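Local coordinates for protein NreA (Staphylococcus aureus subsp. aureus, PDB 6K2H) that probably senses nitrate through its GAF domain, as a signalling protein of the nitrate-responsive Nre system, at residues G68-T73 with Y117-F122; F27-F32 with I42-V47; L98-T103 with G123-R128. The protein carries 1 engineered substitution. All blocks are in the same frame, centred on the assembly; numbering follows the deposited sequence. Where two conformers were deposited one is given.

Contact 1. Residues G68-T73 with Y117-F122; sequences GTVMKT and YGVLLF
Met71 and Val70, on neighbouring positions of the helix, both come down on the side chain of Val119, which rises toward them from the strand. The methionine is the one to trace. The bond from its CA to its CB runs alongside the strand rather than at it, and contact begins at CG, 3.5 Å from Val119 CG2. CG points opposite the carbonyl carbon (chi1 -68°), and two further bends, at chi2 and chi3, turn the chain along the strand instead of into it. SD comes to 4.1 Å from Gly118 CA. The terminal CE then settles against the backbone just before that glycine, 3.8 Å from Tyr117 C. The flexible thioether thus runs from a side-chain methyl to the main chain at Tyr117 and Gly118. Here Tyr117 and Gly118 both face Leu110 of the next strand, a classic beta bulge.

Val70 is a blunter partner. Its CB and CG1 both meet Val119 CG2, and the CB distance is 3.8 Å. The CG2 branch of Val119 thus meets both helix residues, while CG1 lies a little further from Val70.

The helix and strand axes approach to 7.9 Å and run at 133° to each other. Pro109 and Met77 extend the Val70 side of the packing, and Tyr33 adjoins Met71. The segments share no hydrogen bond: between them the packing is apolar, methyl, methylene and thioether groups meeting by van der Waals contact, so shape complementarity rather than polar pairing governs this part of the interface.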
loop_
_atom_site.group_PDB
_atom_site.type_symbol
_atom_site.label_atom_id
_atom_site.label_comp_id
_atom_site.label_asym_id
_atom_site.label_seq_id
_atom_site.Cartn_x
_atom_site.Cartn_y
_atom_site.Cartn_z
ATOM N N GLY A 68 -6.545 5.221 -1.102
ATOM C CA GLY A 68 -7.473 6.333 -0.875
ATOM C C GLY A 68 -8.275 6.240 0.380
ATOM O O GLY A 68 -8.574 7.267 1.023
ATOM N N THR A 69 -8.640 5.032 0.761
ATOM C CA THR A 69 -9.383 4.845 1.997
ATOM C C THR A 69 -8.507 5.151 3.209
ATOM O O THR A 69 -8.926 5.846 4.111
ATOM C CB THR A 69 -9.965 3.418 2.060
ATOM O OG1 THR A 69 -10.768 3.172 0.876
ATOM C CG2 THR A 69 -10.765 3.183 3.278
ATOM N N VAL A 70 -7.282 4.691 3.207
ATOM C CA VAL A 70 -6.428 4.949 4.365
ATOM C C VAL A 70 -6.165 6.460 4.500
ATOM O O VAL A 70 -6.135 6.959 5.604
ATOM C CB VAL A 70 -5.137 4.140 4.266
ATOM C CG1 VAL A 70 -4.130 4.551 5.359
ATOM C CG2 VAL A 70 -5.421 2.655 4.387
ATOM N N MET A 71 -5.955 7.147 3.370
ATOM C CA MET A 71 -5.634 8.555 3.354
ATOM C C MET A 71 -6.794 9.307 3.903
ATOM O O MET A 71 -6.609 10.272 4.618
ATOM C CB MET A 71 -5.330 9.058 1.935
ATOM C CG MET A 71 -4.054 8.469 1.434
ATOM S SD MET A 71 -2.776 9.470 0.754
ATOM C CE MET A 71 -2.859 10.852 1.870
ATOM N N LYS A 72 -7.974 8.868 3.578
ATOM C CA LYS A 72 -9.179 9.542 4.006
ATOM C C LYS A 72 -9.467 9.289 5.454
ATOM O O LYS A 72 -9.746 10.227 6.170
ATOM C CB LYS A 72 -10.391 9.101 3.183
ATOM C CG LYS A 72 -11.691 9.683 3.750
ATOM C CD LYS A 72 -12.871 9.572 2.811
ATOM C CE LYS A 72 -14.127 10.168 3.450
ATOM N NZ LYS A 72 -15.341 9.339 3.187
ATOM N N THR A 73 -9.428 8.037 5.886
ATOM C CA THR A 73 -9.783 7.692 7.268
ATOM C C THR A 73 -8.692 7.850 8.265
ATOM O O THR A 73 -8.970 7.925 9.442
ATOM C CB THR A 73 -10.166 6.198 7.408
ATOM O OG1 THR A 73 -9.051 5.373 7.016
ATOM C CG2 THR A 73 -11.343 5.884 6.590
ATOM N N TYR A 117 0.138 11.759 4.976
ATOM C CA TYR A 117 0.725 12.148 3.719
ATOM C C TYR A 117 0.872 11.004 2.742
ATOM O O TYR A 117 1.036 11.226 1.533
ATOM C CB TYR A 117 2.070 12.789 3.942
ATOM C CG TYR A 117 3.189 11.881 4.384
ATOM C CD1 TYR A 117 3.979 11.166 3.436
ATOM C CD2 TYR A 117 3.532 11.772 5.728
ATOM C CE1 TYR A 117 5.043 10.336 3.853
ATOM C CE2 TYR A 117 4.577 10.968 6.119
ATOM C CZ TYR A 117 5.308 10.244 5.176
ATOM O OH TYR A 117 6.345 9.484 5.598
ATOM N N GLY A 118 0.722 9.785 3.233
ATOM C CA GLY A 118 0.941 8.632 2.350
ATOM C C GLY A 118 0.422 7.341 2.948
ATOM O O GLY A 118 -0.092 7.296 4.103
ATOM N N VAL A 119 0.542 6.290 2.143
ATOM C CA VAL A 119 0.147 4.962 2.559
ATOM C C VAL A 119 1.241 3.988 2.258
ATOM O O VAL A 119 1.710 3.955 1.134
ATOM C CB VAL A 119 -1.180 4.516 1.912
ATOM C CG1 VAL A 119 -1.575 3.142 2.429
ATOM C CG2 VAL A 119 -2.274 5.546 2.183
ATOM N N LEU A 120 1.676 3.224 3.283
ATOM C CA LEU A 120 2.594 2.112 3.113
ATOM C C LEU A 120 1.830 0.787 3.079
ATOM O O LEU A 120 1.092 0.425 4.040
ATOM C CB LEU A 120 3.603 2.071 4.243
ATOM C CG LEU A 120 4.553 0.951 4.377
ATOM C CD1 LEU A 120 5.478 0.851 3.182
ATOM C CD2 LEU A 120 5.398 1.122 5.661
ATOM N N LEU A 121 1.923 0.114 1.959
ATOM C CA LEU A 121 1.202 -1.159 1.719
ATOM C C LEU A 121 2.200 -2.308 1.753
ATOM O O LEU A 121 3.293 -2.201 1.125
ATOM C CB LEU A 121 0.485 -1.104 0.401
ATOM C CG LEU A 121 -0.024 -2.479 -0.042
ATOM C CD1 LEU A 121 -1.130 -2.903 0.801
ATOM C CD2 LEU A 121 -0.440 -2.442 -1.525
ATOM N N PHE A 122 1.917 -3.312 2.605
ATOM C CA PHE A 122 2.666 -4.589 2.623
ATOM C C PHE A 122 1.729 -5.632 2.044
ATOM O O PHE A 122 0.540 -5.741 2.444
ATOM C CB PHE A 122 3.067 -4.968 4.060
ATOM C CG PHE A 122 4.121 -4.065 4.649
ATOM C CD1 PHE A 122 5.444 -4.237 4.249
ATOM C CD2 PHE A 122 3.830 -3.177 5.644
ATOM C CE1 PHE A 122 6.443 -3.439 4.813
ATOM C CE2 PHE A 122 4.824 -2.394 6.232
ATOM C CZ PHE A 122 6.133 -2.537 5.808
#

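Contact 2. Residues F27-F32 with I42-V47; sequences FAAIAF and IKWHYV. With EDO (1,2-ethanediol), chain B.
Ala31 rests its CB on one face of the Trp44 indole, 3.8 Å from the centroid of the six-membered ring, in a CH-pi contact. Ala29 touches the same ring, CB to Trp44 CE3 being 3.5 Å, so two small residues on one strand support a large one on the other. Further along this face Val47 CG1 reaches Phe27 CZ at 3.8 Å. On the reverse face Phe32 CE1 meets Tyr46 CE2 edge to edge at 3.7 Å, while Ile30 CG2 lies over a face of the Phe32 ring. His45 was deposited in two conformers, which leaves the edge-to-face pairing of the Phe32 edge with the His45 face doubtful.

The main chain fixes these placements. Ile30 N donates to Tyr46 O at 2.9 Å, and Phe32 and Lys43 pair in both directions. Between them Ile30 O takes His45 N at 2.9 Å and Tyr46 N only weakly: a classic beta bulge, which shifts the register by one residue.

Farther out, Tyr46 OH is bonded to Glu8 O and Lys43 NZ to Ile58 O and Lys56 O. At the indole edge Trp44 NE1 donates to O1 of an ethanediol at 3.0 Å. That molecule, probably from the crystallisation liquor, is also bonded to Ala67 N and Ile96 N, and may mark the nitrate pocket. The whole is a bulged antiparallel beta hairpin at one margin of the GAF-domain sheet.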
loop_
_atom_site.group_PDB
_atom_site.type_symbol
_atom_site.label_atom_id
_atom_site.label_comp_id
_atom_site.label_asym_id
_atom_site.label_seq_id
_atom_site.Cartn_x
_atom_site.Cartn_y
_atom_site.Cartn_z
ATOM N N PHE A 27 5.716 -8.193 -1.273
ATOM C CA PHE A 27 5.512 -6.946 -1.992
ATOM C C PHE A 27 5.382 -5.790 -1.015
ATOM O O PHE A 27 4.817 -5.925 0.115
ATOM C CB PHE A 27 4.170 -7.065 -2.775
ATOM C CG PHE A 27 3.798 -5.828 -3.547
ATOM C CD1 PHE A 27 4.496 -5.465 -4.687
ATOM C CD2 PHE A 27 2.777 -5.008 -3.140
ATOM C CE1 PHE A 27 4.193 -4.334 -5.407
ATOM C CE2 PHE A 27 2.476 -3.857 -3.865
ATOM C CZ PHE A 27 3.189 -3.516 -4.990
ATOM N N ALA A 28 5.829 -4.616 -1.415
ATOM C CA ALA A 28 5.467 -3.387 -0.625
ATOM C C ALA A 28 5.310 -2.201 -1.583
ATOM O O ALA A 28 5.887 -2.222 -2.679
ATOM C CB ALA A 28 6.509 -3.092 0.496
ATOM N N ALA A 29 4.572 -1.172 -1.190
ATOM C CA ALA A 29 4.349 -0.035 -2.061
ATOM C C ALA A 29 4.078 1.177 -1.222
ATOM O O ALA A 29 3.546 1.050 -0.089
ATOM C CB ALA A 29 3.231 -0.319 -3.010
ATOM N N ILE A 30 4.461 2.343 -1.738
ATOM C CA ILE A 30 4.083 3.610 -1.067
ATOM C C ILE A 30 3.261 4.464 -2.023
ATOM O O ILE A 30 3.686 4.718 -3.134
ATOM C CB ILE A 30 5.349 4.380 -0.644
ATOM C CG1 ILE A 30 6.086 3.635 0.482
ATOM C CG2 ILE A 30 4.959 5.793 -0.145
ATOM C CD1 ILE A 30 7.537 4.064 0.732
ATOM N N ALA A 31 2.120 4.953 -1.548
ATOM C CA ALA A 31 1.232 5.831 -2.314
ATOM C C ALA A 31 1.291 7.252 -1.726
ATOM O O ALA A 31 1.342 7.438 -0.511
ATOM C CB ALA A 31 -0.187 5.295 -2.288
ATOM N N PHE A 32 1.243 8.232 -2.609
ATOM C CA PHE A 32 1.297 9.711 -2.220
ATOM C C PHE A 32 0.449 10.387 -3.272
ATOM O O PHE A 32 0.290 9.838 -4.412
ATOM C CB PHE A 32 2.739 10.330 -2.448
ATOM C CG PHE A 32 3.833 9.730 -1.668
ATOM C CD1 PHE A 32 5.011 9.322 -2.296
ATOM C CD2 PHE A 32 3.753 9.709 -0.291
ATOM C CE1 PHE A 32 6.048 8.874 -1.562
ATOM C CE2 PHE A 32 4.790 9.234 0.465
ATOM C CZ PHE A 32 5.945 8.823 -0.184
ATOM N N ILE A 42 -4.146 10.085 -6.337
ATOM C CA ILE A 42 -3.087 9.358 -5.582
ATOM C C ILE A 42 -2.513 8.261 -6.497
ATOM O O ILE A 42 -3.250 7.620 -7.262
ATOM C CB ILE A 42 -3.714 8.759 -4.334
ATOM C CG1 ILE A 42 -4.117 9.906 -3.395
ATOM C CG2 ILE A 42 -2.777 7.780 -3.665
ATOM C CD1 ILE A 42 -5.200 9.536 -2.419
ATOM N N LYS A 43 -1.203 8.062 -6.400
ATOM C CA LYS A 43 -0.530 7.015 -7.143
ATOM C C LYS A 43 0.396 6.231 -6.302
ATOM O O LYS A 43 0.870 6.726 -5.297
ATOM C CB LYS A 43 0.215 7.608 -8.331
ATOM C CG LYS A 43 -0.809 8.198 -9.320
ATOM C CD LYS A 43 -0.231 8.474 -10.699
ATOM C CE LYS A 43 0.035 7.228 -11.489
ATOM N NZ LYS A 43 -1.053 6.826 -12.418
ATOM N N TRP A 44 0.637 4.992 -6.734
ATOM C CA TRP A 44 1.687 4.187 -6.151
ATOM C C TRP A 44 3.007 4.662 -6.779
ATOM O O TRP A 44 3.246 4.410 -7.981
ATOM C CB TRP A 44 1.461 2.722 -6.370
ATOM C CG TRP A 44 0.173 2.198 -5.784
ATOM C CD1 TRP A 44 -0.975 1.942 -6.450
ATOM C CD2 TRP A 44 -0.077 1.950 -4.407
ATOM N NE1 TRP A 44 -1.946 1.466 -5.527
ATOM C CE2 TRP A 44 -1.418 1.526 -4.273
ATOM C CE3 TRP A 44 0.707 2.099 -3.247
ATOM C CZ2 TRP A 44 -1.966 1.166 -3.031
ATOM C CZ3 TRP A 44 0.175 1.786 -2.043
ATOM C CH2 TRP A 44 -1.148 1.315 -1.917
ATOM N N HIS A 45 3.775 5.374 -5.983
ATOM C CA HIS A 45 4.996 6.081 -6.414
ATOM C C HIS A 45 6.198 5.125 -6.364
ATOM O O HIS A 45 7.075 5.210 -7.225
ATOM C CB HIS A 45 5.319 7.325 -5.550
ATOM C CG HIS A 45 4.534 8.570 -5.901
ATOM N ND1 HIS A 45 3.169 8.654 -5.775
ATOM C CD2 HIS A 45 4.933 9.776 -6.379
ATOM C CE1 HIS A 45 2.747 9.834 -6.197
ATOM N NE2 HIS A 45 3.804 10.551 -6.532
ATOM N N TYR A 46 6.248 4.324 -5.322
ATOM C CA TYR A 46 7.340 3.325 -5.106
ATOM C C TYR A 46 6.795 1.963 -4.877
ATOM O O TYR A 46 5.776 1.811 -4.215
ATOM C CB TYR A 46 8.248 3.705 -3.922
ATOM C CG TYR A 46 8.870 5.052 -4.045
ATOM C CD1 TYR A 46 10.018 5.223 -4.767
ATOM C CD2 TYR A 46 8.262 6.174 -3.472
ATOM C CE1 TYR A 46 10.587 6.484 -4.908
ATOM C CE2 TYR A 46 8.813 7.440 -3.610
ATOM C CZ TYR A 46 9.945 7.592 -4.366
ATOM O OH TYR A 46 10.478 8.846 -4.445
ATOM N N VAL A 47 7.435 0.937 -5.446
ATOM C CA VAL A 47 7.034 -0.450 -5.199
ATOM C C VAL A 47 8.292 -1.292 -4.940
ATOM O O VAL A 47 9.418 -0.890 -5.392
ATOM C CB VAL A 47 6.229 -1.119 -6.342
ATOM C CG1 VAL A 47 4.893 -0.485 -6.583
ATOM C CG2 VAL A 47 7.044 -1.202 -7.607
HETATM C C1 EDO B . -4.960 0.515 -5.309
HETATM O O1 EDO B . -4.301 -0.301 -5.996
HETATM C C2 EDO B . -5.375 0.055 -4.080
HETATM O O2 EDO B . -5.586 1.242 -3.462
#

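Contact 3. Residues L98-T103 with G123-R128; sequences LSESLT and GQRDGR
Arg125 reaches across to Glu100 with its chain extended from CG to NE, laying its guanidinium beside both the main chain and the carboxylate of that residue. NE donates to Glu100 O at 2.8 Å, in the carbonyl plane and almost in the guanidinium plane too. NH2 makes the salt bridge to Glu100 OE1 at 2.7 Å; the hydrogen bond within it is weak (N-H...O angle 129°), and the carboxylate and guanidinium planes stand 59° apart, with OE1 near the guanidinium plane. Each end has a further partner: NH2 also bonds Gly49 O, and OE1 takes Lys51 N. This buried glutamate is therefore probably kept ionised. Leu102 crosses the arginine chain at a slant, CD2 lying 4.1 Å from Arg125 CG.

Thr103 works the other end. Its N donates to Gln124 O at 2.7 Å, and its OG1, placed between backbone N and carbonyl carbon (chi1 58°), accepts from Gly127 N at 2.9 Å. That hydroxyl thereby engages the type I' turn from Arg125 to Arg128. One water joins OG1 to Arg128 O, and another joins Ser101 O to Asp126 N.

Asp26 bonds Arg125 N and forms a salt bridge with Arg128, while Phe27 of strand 27-33 packs against Glu100, Leu102 and Arg125. The contact thus lies where the chain leaves helix 96-99 for strand 104-112, alongside the end of strand 115-124 and the turn that follows.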
loop_
_atom_site.group_PDB
_atom_site.type_symbol
_atom_site.label_atom_id
_atom_site.label_comp_id
_atom_site.label_asym_id
_atom_site.label_seq_id
_atom_site.Cartn_x
_atom_site.Cartn_y
_atom_site.Cartn_z
ATOM N N LEU A 98 -5.005 -6.700 -8.032
ATOM C CA LEU A 98 -5.062 -7.397 -9.305
ATOM C C LEU A 98 -3.690 -7.444 -9.990
ATOM O O LEU A 98 -3.280 -8.481 -10.404
ATOM C CB LEU A 98 -6.028 -6.721 -10.260
ATOM C CG LEU A 98 -7.514 -6.818 -9.884
ATOM C CD1 LEU A 98 -8.247 -5.966 -10.911
ATOM C CD2 LEU A 98 -7.944 -8.257 -9.999
ATOM N N SER A 99 -3.030 -6.316 -10.124
ATOM C CA SER A 99 -1.796 -6.251 -10.924
ATOM C C SER A 99 -0.682 -7.018 -10.236
ATOM O O SER A 99 0.150 -7.606 -10.923
ATOM C CB SER A 99 -1.408 -4.796 -11.201
ATOM O OG SER A 99 -0.878 -4.072 -10.085
ATOM N N GLU A 100 -0.715 -7.126 -8.885
ATOM C CA GLU A 100 0.339 -7.831 -8.159
ATOM C C GLU A 100 -0.130 -9.140 -7.502
ATOM O O GLU A 100 0.643 -9.749 -6.836
ATOM C CB GLU A 100 0.962 -6.880 -7.139
ATOM C CG GLU A 100 1.786 -5.743 -7.741
ATOM C CD GLU A 100 3.019 -6.250 -8.513
ATOM O OE1 GLU A 100 3.547 -7.340 -8.121
ATOM O OE2 GLU A 100 3.466 -5.549 -9.451
ATOM N N SER A 101 -1.337 -9.597 -7.815
ATOM C CA SER A 101 -1.880 -10.882 -7.333
ATOM C C SER A 101 -1.662 -11.035 -5.840
ATOM O O SER A 101 -1.156 -12.064 -5.375
ATOM C CB SER A 101 -1.259 -12.090 -8.063
ATOM O OG SER A 101 -1.232 -11.848 -9.472
ATOM N N LEU A 102 -2.062 -10.018 -5.117
ATOM C CA LEU A 102 -1.906 -10.077 -3.658
ATOM C C LEU A 102 -3.024 -10.856 -2.990
ATOM O O LEU A 102 -4.232 -10.655 -3.308
ATOM C CB LEU A 102 -1.872 -8.642 -3.140
ATOM C CG LEU A 102 -0.831 -7.699 -3.731
ATOM C CD1 LEU A 102 -0.843 -6.283 -3.137
ATOM C CD2 LEU A 102 0.539 -8.357 -3.608
ATOM N N THR A 103 -2.616 -11.724 -2.085
ATOM C CA THR A 103 -3.543 -12.609 -1.363
ATOM C C THR A 103 -3.784 -12.179 0.056
ATOM O O THR A 103 -4.700 -12.648 0.663
ATOM C CB THR A 103 -3.116 -14.087 -1.459
ATOM O OG1 THR A 103 -1.791 -14.245 -0.940
ATOM C CG2 THR A 103 -3.150 -14.549 -2.922
ATOM N N GLY A 123 2.224 -6.399 1.087
ATOM C CA GLY A 123 1.415 -7.448 0.470
ATOM C C GLY A 123 2.048 -8.830 0.398
ATOM O O GLY A 123 3.254 -8.924 0.219
ATOM N N GLN A 124 1.255 -9.870 0.593
ATOM C CA GLN A 124 1.696 -11.249 0.364
ATOM C C GLN A 124 1.089 -11.803 -0.894
ATOM O O GLN A 124 -0.055 -11.426 -1.270
ATOM C CB GLN A 124 1.331 -12.170 1.529
ATOM C CG GLN A 124 1.932 -11.738 2.869
ATOM C CD GLN A 124 3.413 -11.957 2.990
ATOM O OE1 GLN A 124 4.194 -11.637 2.086
ATOM N NE2 GLN A 124 3.839 -12.530 4.125
ATOM N N ARG A 125 1.799 -12.767 -1.482
ATOM C CA ARG A 125 1.279 -13.550 -2.575
ATOM C C ARG A 125 1.171 -15.008 -2.157
ATOM O O ARG A 125 1.675 -15.423 -1.131
ATOM C CB ARG A 125 2.229 -13.448 -3.783
ATOM C CG ARG A 125 2.272 -12.011 -4.317
ATOM C CD ARG A 125 2.846 -11.954 -5.728
ATOM N NE ARG A 125 3.216 -10.575 -6.027
ATOM C CZ ARG A 125 4.404 -10.020 -5.771
ATOM N NH1 ARG A 125 5.416 -10.728 -5.255
ATOM N NH2 ARG A 125 4.549 -8.728 -5.997
ATOM N N ASP A 126 0.463 -15.767 -2.961
ATOM C CA ASP A 126 0.472 -17.279 -2.903
ATOM C C ASP A 126 -0.056 -17.801 -1.591
ATOM O O ASP A 126 0.250 -18.936 -1.202
ATOM C CB ASP A 126 1.863 -17.880 -3.182
ATOM C CG ASP A 126 2.445 -17.394 -4.509
ATOM O OD1 ASP A 126 1.754 -17.603 -5.530
ATOM O OD2 ASP A 126 3.592 -16.876 -4.506
ATOM N N GLY A 127 -0.839 -16.956 -0.889
ATOM C CA GLY A 127 -1.463 -17.419 0.379
ATOM C C GLY A 127 -0.594 -17.326 1.583
ATOM O O GLY A 127 -0.968 -17.850 2.656
ATOM N N ARG A 128 0.560 -16.709 1.469
ATOM C CA ARG A 128 1.448 -16.537 2.624
ATOM C C ARG A 128 0.704 -15.586 3.580
ATOM O O ARG A 128 0.262 -14.500 3.215
ATOM C CB ARG A 128 2.812 -15.936 2.278
ATOM C CG ARG A 128 3.763 -16.832 1.489
ATOM C CD ARG A 128 5.157 -16.192 1.352
ATOM N NE ARG A 128 5.703 -15.927 2.708
ATOM C CZ ARG A 128 6.350 -14.843 3.129
ATOM N NH1 ARG A 128 6.679 -14.733 4.458
ATOM N NH2 ARG A 128 6.652 -13.857 2.304
HETATM O O HOH W 1 -0.497 -14.698 -5.630
HETATM O O HOH W 2 -1.901 -14.494 1.636
#

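From the N terminus, helix 10-23 leads into strand 27-33, and contact 2 closes the first loop, a short hairpin to strand 42-48. It is complete before either of the others opens. Helix 65-73 then starts contact 1, whose long loop passes through strands 77-79 and 104-112 before ending on strand 115-124. Contact 3 opens within that loop, at the end of helix 96-99, and closes beyond it, so contacts 1 and 3 cross. Strand 115-124 is common to both and, next to strand 27-33 in the sheet, also meets contact 2: Leu121 N lies 2.8 Å from Ala29 O. Contacts 2 and 3 meet there too, Phe27 O lying 2.8 Å from Gly123 N, a probable hydrogen bond.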